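Local coordinates for protein DnaJ homolog subfamily C member 27-A (Xenopus laevis, PDB 6JMG) that probably hydrolyses GTP as a Rab-family small GTPase, carries a DnaJ domain as well, and may help to regulate the MEK/ERK pathway, at residues Arg16-Ser21 and Lys87-Val92; Gly54-His59 and Val67-Met72; Asp217-Leu222 and Thr266-Asn271; Val242-Asp247 and Glu255-Ala260. All blocks are in the same frame, centred on the assembly; numbering follows the deposited sequence.

The four contacts illustrate how one chain can hold two different folds. Interactions 1 and 2 belong to the Ras-type GTPase domain and share its mixed sheet: strands 15-22 and 63-72 are neighbours, so the two contacts touch, their centres 9 Å apart. Along the chain, interaction 2 falls between the two halves of interaction 1. Interactions 3 and 4 lie in the DnaJ domain, centres 16 Å apart, and both use helix 254-278; interaction 4 comes between the two halves of interaction 3. No atom of interactions 1 and 2 touches interactions 3 and 4; nearest atoms of interactions 1 and 4 are about 17 Å apart. The two pairs thus form separate groups along the chain.

Interaction 1 of 4, residues Arg16-Ser21 and Lys87-Val92; sequences RIKVIS and KDTQGV
Lys18 lays its aliphatic chain along the turn that leads into strand 91-97, with CD 3.1 Å from Asp88 O. Its CG is anti to the backbone N (chi1 168°), and from there the chain runs on past Asp88 O before bending at its last torsion. The ammonium end is modelled near Lys87 O and Thr89 OG1, but its exact place is doubtful; Thr89 OG1 has its stronger partner in Tyr86 O.

The backbone of the same lysine is bonded through both its N-H and its carbonyl. Gln90, its chain bent at chi2 (72°), swings its amide back so that OE1 accepts from Lys18 N at 2.8 Å, the donor tilted out of the carbonyl plane: a side-chain oxygen thereby bonds a strand N-H. Lys18 O takes two donors, Gln90 N at 3.1 Å and Gly91 N at 3.3 Å. From there regular parallel pairing begins, with Ile20 N bonded to Gly91 O at 3.1 Å. Ile20 and Val92 then lie side by side, pointing the same way, CG1 against CG2 at 3.8 Å.

With an alanine in place of Lys18, the turn at Asp88 would probably lose the methylene chain lying against its carbonyl, and a gap would open there.

In the sheet, strand 15-22 is an inner strand of the Ras-type fold, between 91-97 and 63-72. Met114 of helix 107-117 packs on Ile20 and Val92, whereas Ile17 and Val19 turn to the other face and meet Tyr179, Ile182 and Phe178 of helix 171-187.

Interaction 2 of 4, residues Gly54-His59 and Val67-Met72; sequences GVTKVH and VNIFDM
The antiparallel hairpin of strands 51-60 and 63-72, the interswitch region of small GTPases, is joined here through Gly54 with Ile69 and Thr56 with Val67, two hydrogen-bonded pairs. Ile69 N reaches Gly54 O at 2.8 Å, and Val67 N reaches Thr56 O at 2.9 Å, both nearly along the C=O axis. The return bonds, Gly54 N to Ile69 O and Thr56 N to Val67 O, are each 3.0 Å long.

On the inner face Thr56 carries the packing. Its hydroxyl is anti to the backbone N (chi1 -176°), which leaves methyl CG2 to lean on Val67 CB at 3.6 Å and on the tip of Ile69, CD1, at 3.7 Å. Val58 CG2 touches Val67 CG2 at 4.0 Å. Ile33 and Cys37 of helix 29-38 pack on Ile69, while Tyr179 of helix 171-187 meets Val58 and Val67.

Over the other face, Val55 and Asn68 form the non-hydrogen-bonded pair, with Val55 CG2 3.4 Å from Asn68 OD1. That oxygen is bonded to Tyr53 OH, and the amide nitrogen to Ile17 O.

Strand 63-72 leads to Asp71, which bonds to Ser30 OG, a magnesium-site residue; Asp71 opens the DxxG motif found at the gamma-phosphate side of Ras-type nucleotide sites.

Interaction 3 of 4, residues Asp217-Leu222 and Thr266-Asn271; sequences DSWDML and TALLKN
Helices 218-222 and 266-271 pass with their axes 10.0 Å apart and their directions at 123°, and the nearest alpha carbons, those of Ser218 and Leu268, are 7.1 Å apart. Leu268 fills the space between them with its two methyls. CD2 sits over one face of the Trp219 indole, 3.4 Å from the centroid of the five-membered ring and 9° off its normal, a CH-pi contact. CD1 goes the other way, meeting Leu222 CD1 at 3.6 Å where the two leucines overlap alongside, running opposite ways. Ser218 adds a looser touch, its OG 4.0 Å from Ala267 CB.

This is the short first helix of the J-domain laid across the long helix 254-278. Its start is fixed by Asp217 at the N-cap: OD2 accepts from Asp220 N at 3.1 Å through its anti lone pair, and weakly from Trp219 N. The same carboxylate lies at the indole edge, in the ring plane.

Exchanging Trp219 for a serine removes the indole, and Leu268 CD2 would probably lose its flat partner and be left freer to turn. Pro226 also touches the tryptophan, and Val233 of helix 230-244 and Val224 pack on Leu268.

Interaction 4 of 4, residues Val242-Asp247 and Glu255-Ala260; sequences VLLHPD and EDAFKA
His245 and Phe258 set the geometry of this contact: the imidazole presents its CD2 edge to the face of the phenyl ring in an edge-to-face pair, with centroids 4.9 Å apart and planes at 54°. The nearest phenyl atom is CZ, 3.8 Å from His245 CD2, and CD2 lies above the ring but displaced toward its rim. Both side chains leave the backbone with CG anti to N (chi1 -170° in His245, 180° in Phe258), which sends each ring out from its own segment to meet the other obliquely.

Pro246 wedges in beside them. Its CD comes within 4.0 Å of Phe258 CD2, approaching roughly at a right angle to that side chain, and the same CD also rests over a face of the His245 ring. The far corner of the pyrrolidine, CG, leans on the backbone of the next helix, 3.6 Å from Glu255 CA. Leu244, a buried residue, adds an apolar contact, CD1 4.0 Å from Ala257 CB. Ile209 and Ile212 of helix 203-213 pack on the same leucine, and Phe258 also meets Tyr237 and Ala241 of helix 230-244.

The rotation of the imidazole is held by a bond within its own loop: Asp247 N donates to His245 ND1 at 2.9 Å, near the ring plane, leaving the CD2 side toward the phenylalanine.

His245, Pro246 and Asp247 spell the HPD motif of J-domains, set in the loop between helices 230-244 and 254-278; in J-domain proteins generally this motif is needed to stimulate the ATPase of Hsp70 partners, a role that here can only be inferred.

Interaction 1 of 4, residues Arg16-Ser21 and Lys87-Val92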
loop_
_atom_site.group_PDB
_atom_site.type_symbol
_atom_site.label_atom_id
_atom_site.label_comp_id
_atom_site.label_asym_id
_atom_site.label_seq_id
_atom_site.Cartn_x
_atom_site.Cartn_y
_atom_site.Cartn_z
ATOM N N ARG A 16 -8.039 -16.279 -7.875
ATOM C CA ARG A 16 -8.024 -15.316 -8.967
ATOM C C ARG A 16 -7.655 -13.952 -8.408
ATOM O O ARG A 16 -8.398 -13.388 -7.600
ATOM C CB ARG A 16 -9.375 -15.284 -9.684
ATOM C CG ARG A 16 -9.948 -16.697 -9.876
ATOM C CD ARG A 16 -11.387 -16.734 -10.385
ATOM N NE ARG A 16 -11.448 -17.073 -11.802
ATOM C CZ ARG A 16 -11.378 -18.315 -12.276
ATOM N NH1 ARG A 16 -11.234 -19.341 -11.444
ATOM N NH2 ARG A 16 -11.440 -18.530 -13.585
ATOM N N ILE A 17 -6.519 -13.411 -8.858
ATOM C CA ILE A 17 -5.984 -12.158 -8.336
ATOM C C ILE A 17 -5.686 -11.236 -9.506
ATOM O O ILE A 17 -5.631 -11.652 -10.664
ATOM C CB ILE A 17 -4.712 -12.353 -7.478
ATOM C CG1 ILE A 17 -3.510 -12.723 -8.358
ATOM C CG2 ILE A 17 -4.907 -13.441 -6.438
ATOM C CD1 ILE A 17 -2.199 -12.833 -7.581
ATOM N N LYS A 18 -5.492 -9.966 -9.166
ATOM C CA LYS A 18 -5.241 -8.871 -10.088
ATOM C C LYS A 18 -3.939 -8.169 -9.690
ATOM O O LYS A 18 -3.756 -7.806 -8.524
ATOM C CB LYS A 18 -6.415 -7.889 -10.062
ATOM C CG LYS A 18 -6.135 -6.572 -10.769
ATOM C CD LYS A 18 -7.286 -5.573 -10.597
ATOM C CE LYS A 18 -7.209 -4.473 -11.633
ATOM N NZ LYS A 18 -7.280 -3.163 -10.968
ATOM N N VAL A 19 -3.031 -8.004 -10.649
ATOM C CA VAL A 19 -1.711 -7.412 -10.441
ATOM C C VAL A 19 -1.554 -6.255 -11.419
ATOM O O VAL A 19 -1.909 -6.379 -12.602
ATOM C CB VAL A 19 -0.586 -8.451 -10.643
ATOM C CG1 VAL A 19 0.751 -7.779 -10.633
ATOM C CG2 VAL A 19 -0.660 -9.573 -9.589
ATOM N N ILE A 20 -1.076 -5.117 -10.943
ATOM C CA ILE A 20 -0.772 -4.013 -11.836
ATOM C C ILE A 20 0.683 -3.606 -11.666
ATOM O O ILE A 20 1.333 -3.916 -10.662
ATOM C CB ILE A 20 -1.696 -2.815 -11.598
ATOM C CG1 ILE A 20 -1.420 -2.206 -10.240
ATOM C CG2 ILE A 20 -3.164 -3.236 -11.708
ATOM C CD1 ILE A 20 -2.140 -0.885 -10.076
ATOM N N SER A 21 1.185 -2.877 -12.658
ATOM C CA SER A 21 2.531 -2.315 -12.635
ATOM C C SER A 21 2.465 -0.793 -12.658
ATOM O O SER A 21 1.683 -0.208 -13.412
ATOM C CB SER A 21 3.326 -2.791 -13.848
ATOM O OG SER A 21 2.730 -2.261 -15.032
ATOM N N LYS A 87 -8.646 0.017 -9.119
ATOM C CA LYS A 87 -9.558 -0.582 -8.153
ATOM C C LYS A 87 -9.422 -2.105 -8.101
ATOM O O LYS A 87 -9.103 -2.766 -9.091
ATOM C CB LYS A 87 -11.008 -0.202 -8.457
ATOM C CG LYS A 87 -11.331 0.035 -9.924
ATOM C CD LYS A 87 -12.791 0.489 -10.110
ATOM C CE LYS A 87 -13.206 0.487 -11.581
ATOM N NZ LYS A 87 -13.066 1.848 -12.170
ATOM N N ASP A 88 -9.710 -2.658 -6.926
ATOM C CA ASP A 88 -9.728 -4.101 -6.688
ATOM C C ASP A 88 -8.388 -4.738 -7.046
ATOM O O ASP A 88 -8.312 -5.769 -7.705
ATOM C CB ASP A 88 -10.887 -4.755 -7.450
ATOM C CG ASP A 88 -10.922 -6.261 -7.288
ATOM O OD1 ASP A 88 -10.946 -6.743 -6.129
ATOM O OD2 ASP A 88 -10.895 -6.960 -8.326
ATOM N N THR A 89 -7.316 -4.125 -6.573
ATOM C CA THR A 89 -5.974 -4.627 -6.825
ATOM C C THR A 89 -5.427 -5.373 -5.619
ATOM O O THR A 89 -5.531 -4.896 -4.486
ATOM C CB THR A 89 -5.057 -3.468 -7.179
ATOM O OG1 THR A 89 -5.549 -2.857 -8.373
ATOM C CG2 THR A 89 -3.631 -3.956 -7.382
ATOM N N GLN A 90 -4.818 -6.533 -5.872
ATOM C CA GLN A 90 -4.207 -7.324 -4.809
ATOM C C GLN A 90 -2.694 -7.177 -4.732
ATOM O O GLN A 90 -2.134 -7.239 -3.632
ATOM C CB GLN A 90 -4.506 -8.808 -5.004
ATOM C CG GLN A 90 -5.927 -9.261 -4.700
ATOM C CD GLN A 90 -6.923 -8.794 -5.726
ATOM O OE1 GLN A 90 -6.966 -9.311 -6.841
ATOM N NE2 GLN A 90 -7.736 -7.812 -5.359
ATOM N N GLY A 91 -2.027 -6.961 -5.860
ATOM C CA GLY A 91 -0.588 -6.781 -5.870
ATOM C C GLY A 91 -0.193 -5.675 -6.839
ATOM O O GLY A 91 -0.833 -5.490 -7.873
ATOM N N VAL A 92 0.882 -4.969 -6.485
ATOM C CA VAL A 92 1.439 -3.886 -7.298
ATOM C C VAL A 92 2.930 -4.119 -7.499
ATOM O O VAL A 92 3.669 -4.336 -6.528
ATOM C CB VAL A 92 1.237 -2.516 -6.635
ATOM C CG1 VAL A 92 2.093 -1.467 -7.350
ATOM C CG2 VAL A 92 -0.231 -2.137 -6.618
#

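Interaction 2 of 4, residues Gly54-His59 and Val67-Met72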
loop_
_atom_site.group_PDB
_atom_site.type_symbol
_atom_site.label_atom_id
_atom_site.label_comp_id
_atom_site.label_asym_id
_atom_site.label_seq_id
_atom_site.Cartn_x
_atom_site.Cartn_y
_atom_site.Cartn_z
ATOM N N GLY A 54 -3.066 -9.199 -19.589
ATOM C CA GLY A 54 -2.736 -10.582 -19.842
ATOM C C GLY A 54 -3.059 -11.411 -18.623
ATOM O O GLY A 54 -3.254 -10.892 -17.521
ATOM N N VAL A 55 -3.160 -12.705 -18.853
ATOM C CA VAL A 55 -3.383 -13.661 -17.788
ATOM C C VAL A 55 -2.212 -14.625 -17.775
ATOM O O VAL A 55 -1.786 -15.112 -18.830
ATOM C CB VAL A 55 -4.723 -14.390 -17.971
ATOM C CG1 VAL A 55 -4.852 -15.547 -16.981
ATOM C CG2 VAL A 55 -5.862 -13.370 -17.791
ATOM N N THR A 56 -1.687 -14.879 -16.585
ATOM C CA THR A 56 -0.681 -15.903 -16.380
ATOM C C THR A 56 -1.161 -16.816 -15.259
ATOM O O THR A 56 -2.087 -16.489 -14.510
ATOM C CB THR A 56 0.684 -15.280 -16.055
ATOM O OG1 THR A 56 1.672 -16.314 -15.939
ATOM C CG2 THR A 56 0.616 -14.494 -14.763
ATOM N N LYS A 57 -0.524 -17.971 -15.147
ATOM C CA LYS A 57 -0.844 -18.941 -14.110
ATOM C C LYS A 57 0.426 -19.257 -13.321
ATOM O O LYS A 57 1.507 -19.418 -13.901
ATOM C CB LYS A 57 -1.460 -20.202 -14.743
ATOM C CG LYS A 57 -1.720 -21.377 -13.816
ATOM C CD LYS A 57 -0.834 -22.571 -14.235
ATOM C CE LYS A 57 -0.682 -23.615 -13.124
ATOM N NZ LYS A 57 0.687 -24.222 -13.026
ATOM N N VAL A 58 0.303 -19.308 -11.990
ATOM C CA VAL A 58 1.422 -19.632 -11.108
ATOM C C VAL A 58 0.938 -20.575 -10.015
ATOM O O VAL A 58 -0.251 -20.608 -9.681
ATOM C CB VAL A 58 2.073 -18.384 -10.486
ATOM C CG1 VAL A 58 2.565 -17.450 -11.568
ATOM C CG2 VAL A 58 1.109 -17.679 -9.523
ATOM N N HIS A 59 1.872 -21.377 -9.488
ATOM C CA HIS A 59 1.634 -22.299 -8.374
ATOM C C HIS A 59 2.547 -21.931 -7.208
ATOM O O HIS A 59 3.731 -22.279 -7.216
ATOM C CB HIS A 59 1.882 -23.740 -8.806
ATOM C CG HIS A 59 1.403 -24.760 -7.819
ATOM N ND1 HIS A 59 0.078 -24.877 -7.453
ATOM C CD2 HIS A 59 2.071 -25.709 -7.119
ATOM C CE1 HIS A 59 -0.049 -25.856 -6.575
ATOM N NE2 HIS A 59 1.145 -26.375 -6.353
ATOM N N VAL A 67 -3.597 -15.152 -12.458
ATOM C CA VAL A 67 -3.137 -13.785 -12.232
ATOM C C VAL A 67 -3.554 -12.926 -13.414
ATOM O O VAL A 67 -3.109 -13.149 -14.544
ATOM C CB VAL A 67 -1.617 -13.723 -12.040
ATOM C CG1 VAL A 67 -1.215 -12.334 -11.677
ATOM C CG2 VAL A 67 -1.166 -14.723 -10.995
ATOM N N ASN A 68 -4.405 -11.949 -13.154
ATOM C CA ASN A 68 -4.751 -10.936 -14.137
ATOM C C ASN A 68 -3.766 -9.785 -14.023
ATOM O O ASN A 68 -3.737 -9.086 -13.006
ATOM C CB ASN A 68 -6.175 -10.433 -13.920
ATOM C CG ASN A 68 -7.212 -11.514 -14.122
ATOM O OD1 ASN A 68 -7.586 -11.833 -15.254
ATOM N ND2 ASN A 68 -7.676 -12.092 -13.027
ATOM N N ILE A 69 -2.982 -9.568 -15.068
ATOM C CA ILE A 69 -1.954 -8.543 -15.069
ATOM C C ILE A 69 -2.424 -7.385 -15.938
ATOM O O ILE A 69 -2.835 -7.591 -17.085
ATOM C CB ILE A 69 -0.605 -9.105 -15.552
ATOM C CG1 ILE A 69 -0.141 -10.236 -14.621
ATOM C CG2 ILE A 69 0.459 -8.024 -15.547
ATOM C CD1 ILE A 69 1.250 -10.845 -14.971
ATOM N N PHE A 70 -2.403 -6.181 -15.370
ATOM C CA PHE A 70 -2.663 -4.927 -16.073
ATOM C C PHE A 70 -1.347 -4.171 -16.033
ATOM O O PHE A 70 -1.076 -3.406 -15.103
ATOM C CB PHE A 70 -3.805 -4.123 -15.419
ATOM C CG PHE A 70 -5.122 -4.833 -15.446
ATOM C CD1 PHE A 70 -5.336 -5.962 -14.657
ATOM C CD2 PHE A 70 -6.149 -4.388 -16.266
ATOM C CE1 PHE A 70 -6.555 -6.633 -14.686
ATOM C CE2 PHE A 70 -7.360 -5.038 -16.293
ATOM C CZ PHE A 70 -7.564 -6.168 -15.504
ATOM N N ASP A 71 -0.537 -4.384 -17.059
ATOM C CA ASP A 71 0.753 -3.727 -17.183
ATOM C C ASP A 71 0.484 -2.312 -17.666
ATOM O O ASP A 71 -0.017 -2.132 -18.781
ATOM C CB ASP A 71 1.628 -4.524 -18.147
ATOM C CG ASP A 71 2.932 -3.829 -18.486
ATOM O OD1 ASP A 71 3.377 -2.948 -17.730
ATOM O OD2 ASP A 71 3.514 -4.169 -19.530
ATOM N N MET A 72 0.765 -1.309 -16.819
ATOM C CA MET A 72 0.363 0.060 -17.133
ATOM C C MET A 72 1.480 0.806 -17.844
ATOM O O MET A 72 2.666 0.553 -17.626
ATOM C CB MET A 72 -0.032 0.860 -15.874
ATOM C CG MET A 72 -1.071 0.211 -14.918
ATOM S SD MET A 72 -1.803 1.334 -13.667
ATOM C CE MET A 72 -0.418 2.057 -12.934
#

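Interaction 3 of 4, residues Asp217-Leu222 and Thr266-Asn271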
loop_
_atom_site.group_PDB
_atom_site.type_symbol
_atom_site.label_atom_id
_atom_site.label_comp_id
_atom_site.label_asym_id
_atom_site.label_seq_id
_atom_site.Cartn_x
_atom_site.Cartn_y
_atom_site.Cartn_z
ATOM N N ASP A 217 -13.205 12.427 29.980
ATOM C CA ASP A 217 -13.971 13.368 29.178
ATOM C C ASP A 217 -13.839 12.973 27.711
ATOM O O ASP A 217 -12.729 12.696 27.244
ATOM C CB ASP A 217 -13.472 14.799 29.416
ATOM C CG ASP A 217 -14.266 15.835 28.648
ATOM O OD1 ASP A 217 -15.311 16.293 29.159
ATOM O OD2 ASP A 217 -13.830 16.201 27.537
ATOM N N SER A 218 -14.953 12.967 26.967
ATOM C CA SER A 218 -14.851 12.467 25.602
ATOM C C SER A 218 -14.310 13.516 24.640
ATOM O O SER A 218 -13.741 13.156 23.601
ATOM C CB SER A 218 -16.223 12.007 25.088
ATOM O OG SER A 218 -16.995 11.403 26.109
ATOM N N TRP A 219 -14.367 14.795 25.005
ATOM C CA TRP A 219 -13.711 15.802 24.188
ATOM C C TRP A 219 -12.214 15.583 24.211
ATOM O O TRP A 219 -11.568 15.484 23.159
ATOM C CB TRP A 219 -14.077 17.204 24.687
ATOM C CG TRP A 219 -15.479 17.662 24.297
ATOM C CD1 TRP A 219 -15.885 18.122 23.065
ATOM C CD2 TRP A 219 -16.639 17.712 25.139
ATOM N NE1 TRP A 219 -17.216 18.446 23.094
ATOM C CE2 TRP A 219 -17.705 18.210 24.354
ATOM C CE3 TRP A 219 -16.883 17.385 26.477
ATOM C CZ2 TRP A 219 -18.995 18.388 24.867
ATOM C CZ3 TRP A 219 -18.172 17.564 26.987
ATOM C CH2 TRP A 219 -19.210 18.059 26.182
ATOM N N ASP A 220 -11.651 15.447 25.412
ATOM C CA ASP A 220 -10.209 15.290 25.512
ATOM C C ASP A 220 -9.761 13.915 25.032
ATOM O O ASP A 220 -8.610 13.759 24.611
ATOM C CB ASP A 220 -9.760 15.579 26.950
ATOM C CG ASP A 220 -10.124 17.003 27.398
ATOM O OD1 ASP A 220 -10.126 17.914 26.532
ATOM O OD2 ASP A 220 -10.409 17.214 28.605
ATOM N N MET A 221 -10.654 12.924 25.044
ATOM C CA MET A 221 -10.279 11.591 24.587
ATOM C C MET A 221 -9.920 11.581 23.108
ATOM O O MET A 221 -8.992 10.878 22.699
ATOM C CB MET A 221 -11.410 10.612 24.855
ATOM C CG MET A 221 -10.953 9.400 25.592
ATOM S SD MET A 221 -12.249 8.187 25.696
ATOM C CE MET A 221 -13.117 8.694 27.196
ATOM N N LEU A 222 -10.626 12.364 22.289
ATOM C CA LEU A 222 -10.297 12.467 20.871
ATOM C C LEU A 222 -9.432 13.678 20.543
ATOM O O LEU A 222 -9.043 13.843 19.379
ATOM C CB LEU A 222 -11.566 12.519 20.011
ATOM C CG LEU A 222 -12.697 11.492 20.155
ATOM C CD1 LEU A 222 -13.866 11.963 19.338
ATOM C CD2 LEU A 222 -12.283 10.101 19.709
ATOM N N THR A 266 -19.375 8.840 19.537
ATOM C CA THR A 266 -20.824 8.913 19.448
ATOM C C THR A 266 -21.384 9.794 20.555
ATOM O O THR A 266 -22.403 10.462 20.359
ATOM C CB THR A 266 -21.442 7.490 19.392
ATOM O OG1 THR A 266 -21.702 6.961 20.687
ATOM C CG2 THR A 266 -20.524 6.515 18.641
ATOM N N ALA A 267 -20.681 9.911 21.677
ATOM C CA ALA A 267 -21.134 10.842 22.704
ATOM C C ALA A 267 -21.125 12.270 22.171
ATOM O O ALA A 267 -22.103 13.009 22.323
ATOM C CB ALA A 267 -20.258 10.727 23.951
ATOM N N LEU A 268 -20.039 12.664 21.510
ATOM C CA LEU A 268 -19.968 14.001 20.942
ATOM C C LEU A 268 -20.969 14.188 19.803
ATOM O O LEU A 268 -21.723 15.171 19.788
ATOM C CB LEU A 268 -18.548 14.280 20.460
ATOM C CG LEU A 268 -17.457 14.134 21.515
ATOM C CD1 LEU A 268 -16.130 14.385 20.861
ATOM C CD2 LEU A 268 -17.668 15.084 22.703
ATOM N N LEU A 269 -20.991 13.257 18.834
ATOM C CA LEU A 269 -21.939 13.356 17.719
ATOM C C LEU A 269 -23.382 13.392 18.188
ATOM O O LEU A 269 -24.232 13.994 17.524
ATOM C CB LEU A 269 -21.775 12.187 16.748
ATOM C CG LEU A 269 -20.508 12.261 15.891
ATOM C CD1 LEU A 269 -20.728 11.430 14.663
ATOM C CD2 LEU A 269 -20.242 13.686 15.525
ATOM N N LYS A 270 -23.685 12.755 19.313
ATOM C CA LYS A 270 -25.057 12.791 19.791
ATOM C C LYS A 270 -25.418 14.175 20.307
ATOM O O LYS A 270 -26.504 14.694 20.013
ATOM C CB LYS A 270 -25.254 11.744 20.883
ATOM C CG LYS A 270 -26.568 11.879 21.653
ATOM C CD LYS A 270 -26.776 10.713 22.613
ATOM C CE LYS A 270 -26.312 11.069 24.023
ATOM N NZ LYS A 270 -26.792 10.067 25.020
ATOM N N ASN A 271 -24.496 14.814 21.029
ATOM C CA ASN A 271 -24.823 16.091 21.646
ATOM C C ASN A 271 -24.742 17.227 20.647
ATOM O O ASN A 271 -25.545 18.166 20.723
ATOM C CB ASN A 271 -23.928 16.329 22.857
ATOM C CG ASN A 271 -24.234 15.349 23.984
ATOM O OD1 ASN A 271 -23.437 14.457 24.289
ATOM N ND2 ASN A 271 -25.417 15.486 24.581
#

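Interaction 4 of 4, residues Val242-Asp247 and Glu255-Ala260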
loop_
_atom_site.group_PDB
_atom_site.type_symbol
_atom_site.label_atom_id
_atom_site.label_comp_id
_atom_site.label_asym_id
_atom_site.label_seq_id
_atom_site.Cartn_x
_atom_site.Cartn_y
_atom_site.Cartn_z
ATOM N N VAL A 242 -7.301 4.259 13.158
ATOM C CA VAL A 242 -6.214 3.566 12.457
ATOM C C VAL A 242 -5.070 3.265 13.414
ATOM O O VAL A 242 -4.344 2.280 13.241
ATOM C CB VAL A 242 -5.718 4.351 11.229
ATOM C CG1 VAL A 242 -6.890 4.840 10.407
ATOM C CG2 VAL A 242 -4.809 5.485 11.640
ATOM N N LEU A 243 -4.896 4.096 14.441
ATOM C CA LEU A 243 -3.793 3.902 15.367
ATOM C C LEU A 243 -4.062 2.727 16.300
ATOM O O LEU A 243 -3.165 1.921 16.562
ATOM C CB LEU A 243 -3.568 5.196 16.161
ATOM C CG LEU A 243 -2.345 5.300 17.079
ATOM C CD1 LEU A 243 -1.042 5.207 16.279
ATOM C CD2 LEU A 243 -2.404 6.603 17.859
ATOM N N LEU A 244 -5.307 2.571 16.752
ATOM C CA LEU A 244 -5.605 1.723 17.895
ATOM C C LEU A 244 -6.423 0.480 17.584
ATOM O O LEU A 244 -6.689 -0.304 18.502
ATOM C CB LEU A 244 -6.359 2.523 18.944
ATOM C CG LEU A 244 -5.625 3.713 19.501
ATOM C CD1 LEU A 244 -6.553 4.388 20.453
ATOM C CD2 LEU A 244 -4.373 3.249 20.191
ATOM N N HIS A 245 -6.846 0.280 16.352
ATOM C CA HIS A 245 -7.741 -0.829 16.088
ATOM C C HIS A 245 -7.026 -2.135 16.504
ATOM O O HIS A 245 -5.850 -2.280 16.219
ATOM C CB HIS A 245 -8.149 -0.879 14.623
ATOM C CG HIS A 245 -9.246 -1.860 14.353
ATOM N ND1 HIS A 245 -9.039 -3.222 14.371
ATOM C CD2 HIS A 245 -10.565 -1.680 14.106
ATOM C CE1 HIS A 245 -10.181 -3.838 14.127
ATOM N NE2 HIS A 245 -11.117 -2.926 13.953
ATOM N N PRO A 246 -7.724 -3.003 17.246
ATOM C CA PRO A 246 -7.020 -4.216 17.760
ATOM C C PRO A 246 -6.513 -5.158 16.674
ATOM O O PRO A 246 -5.656 -6.001 16.969
ATOM C CB PRO A 246 -8.103 -4.900 18.618
ATOM C CG PRO A 246 -9.236 -3.931 18.739
ATOM C CD PRO A 246 -9.122 -2.931 17.646
ATOM N N ASP A 247 -7.018 -5.051 15.439
ATOM C CA ASP A 247 -6.462 -5.808 14.323
ATOM C C ASP A 247 -5.059 -5.316 13.971
ATOM O O ASP A 247 -4.158 -6.114 13.693
ATOM C CB ASP A 247 -7.362 -5.669 13.095
ATOM C CG ASP A 247 -8.537 -6.623 13.098
ATOM O OD1 ASP A 247 -8.691 -7.418 14.052
ATOM O OD2 ASP A 247 -9.316 -6.556 12.122
ATOM N N GLU A 255 -7.877 -2.894 22.478
ATOM C CA GLU A 255 -9.300 -3.107 22.253
ATOM C C GLU A 255 -10.140 -2.194 23.139
ATOM O O GLU A 255 -11.128 -1.614 22.675
ATOM C CB GLU A 255 -9.646 -4.573 22.472
ATOM C CG GLU A 255 -11.105 -4.885 22.360
ATOM C CD GLU A 255 -11.438 -6.272 22.890
ATOM O OE1 GLU A 255 -12.513 -6.423 23.531
ATOM O OE2 GLU A 255 -10.619 -7.198 22.659
ATOM N N ASP A 256 -9.757 -2.025 24.409
ATOM C CA ASP A 256 -10.555 -1.158 25.278
ATOM C C ASP A 256 -10.374 0.300 24.887
ATOM O O ASP A 256 -11.324 1.092 24.938
ATOM C CB ASP A 256 -10.191 -1.359 26.747
ATOM C CG ASP A 256 -10.231 -2.809 27.161
ATOM O OD1 ASP A 256 -11.329 -3.409 27.132
ATOM O OD2 ASP A 256 -9.155 -3.346 27.514
ATOM N N ALA A 257 -9.161 0.664 24.483
ATOM C CA ALA A 257 -8.926 2.014 24.001
ATOM C C ALA A 257 -9.727 2.289 22.740
ATOM O O ALA A 257 -10.344 3.355 22.605
ATOM C CB ALA A 257 -7.440 2.208 23.737
ATOM N N PHE A 258 -9.741 1.332 21.806
ATOM C CA PHE A 258 -10.555 1.501 20.612
ATOM C C PHE A 258 -12.032 1.652 20.962
ATOM O O PHE A 258 -12.688 2.604 20.533
ATOM C CB PHE A 258 -10.362 0.329 19.678
ATOM C CG PHE A 258 -11.175 0.439 18.434
ATOM C CD1 PHE A 258 -10.927 1.460 17.521
ATOM C CD2 PHE A 258 -12.195 -0.448 18.181
ATOM C CE1 PHE A 258 -11.656 1.566 16.380
ATOM C CE2 PHE A 258 -12.950 -0.333 17.024
ATOM C CZ PHE A 258 -12.678 0.670 16.128
ATOM N N LYS A 259 -12.558 0.744 21.788
ATOM C CA LYS A 259 -13.943 0.853 22.230
ATOM C C LYS A 259 -14.215 2.213 22.873
ATOM O O LYS A 259 -15.292 2.800 22.678
ATOM C CB LYS A 259 -14.260 -0.285 23.206
ATOM C CG LYS A 259 -15.692 -0.279 23.735
ATOM C CD LYS A 259 -15.944 -1.393 24.758
ATOM C CE LYS A 259 -15.179 -2.680 24.405
ATOM N NZ LYS A 259 -15.848 -3.939 24.892
ATOM N N ALA A 260 -13.249 2.742 23.628
ATOM C CA ALA A 260 -13.472 4.017 24.298
ATOM C C ALA A 260 -13.540 5.147 23.288
ATOM O O ALA A 260 -14.379 6.051 23.400
ATOM C CB ALA A 260 -12.370 4.274 25.323
#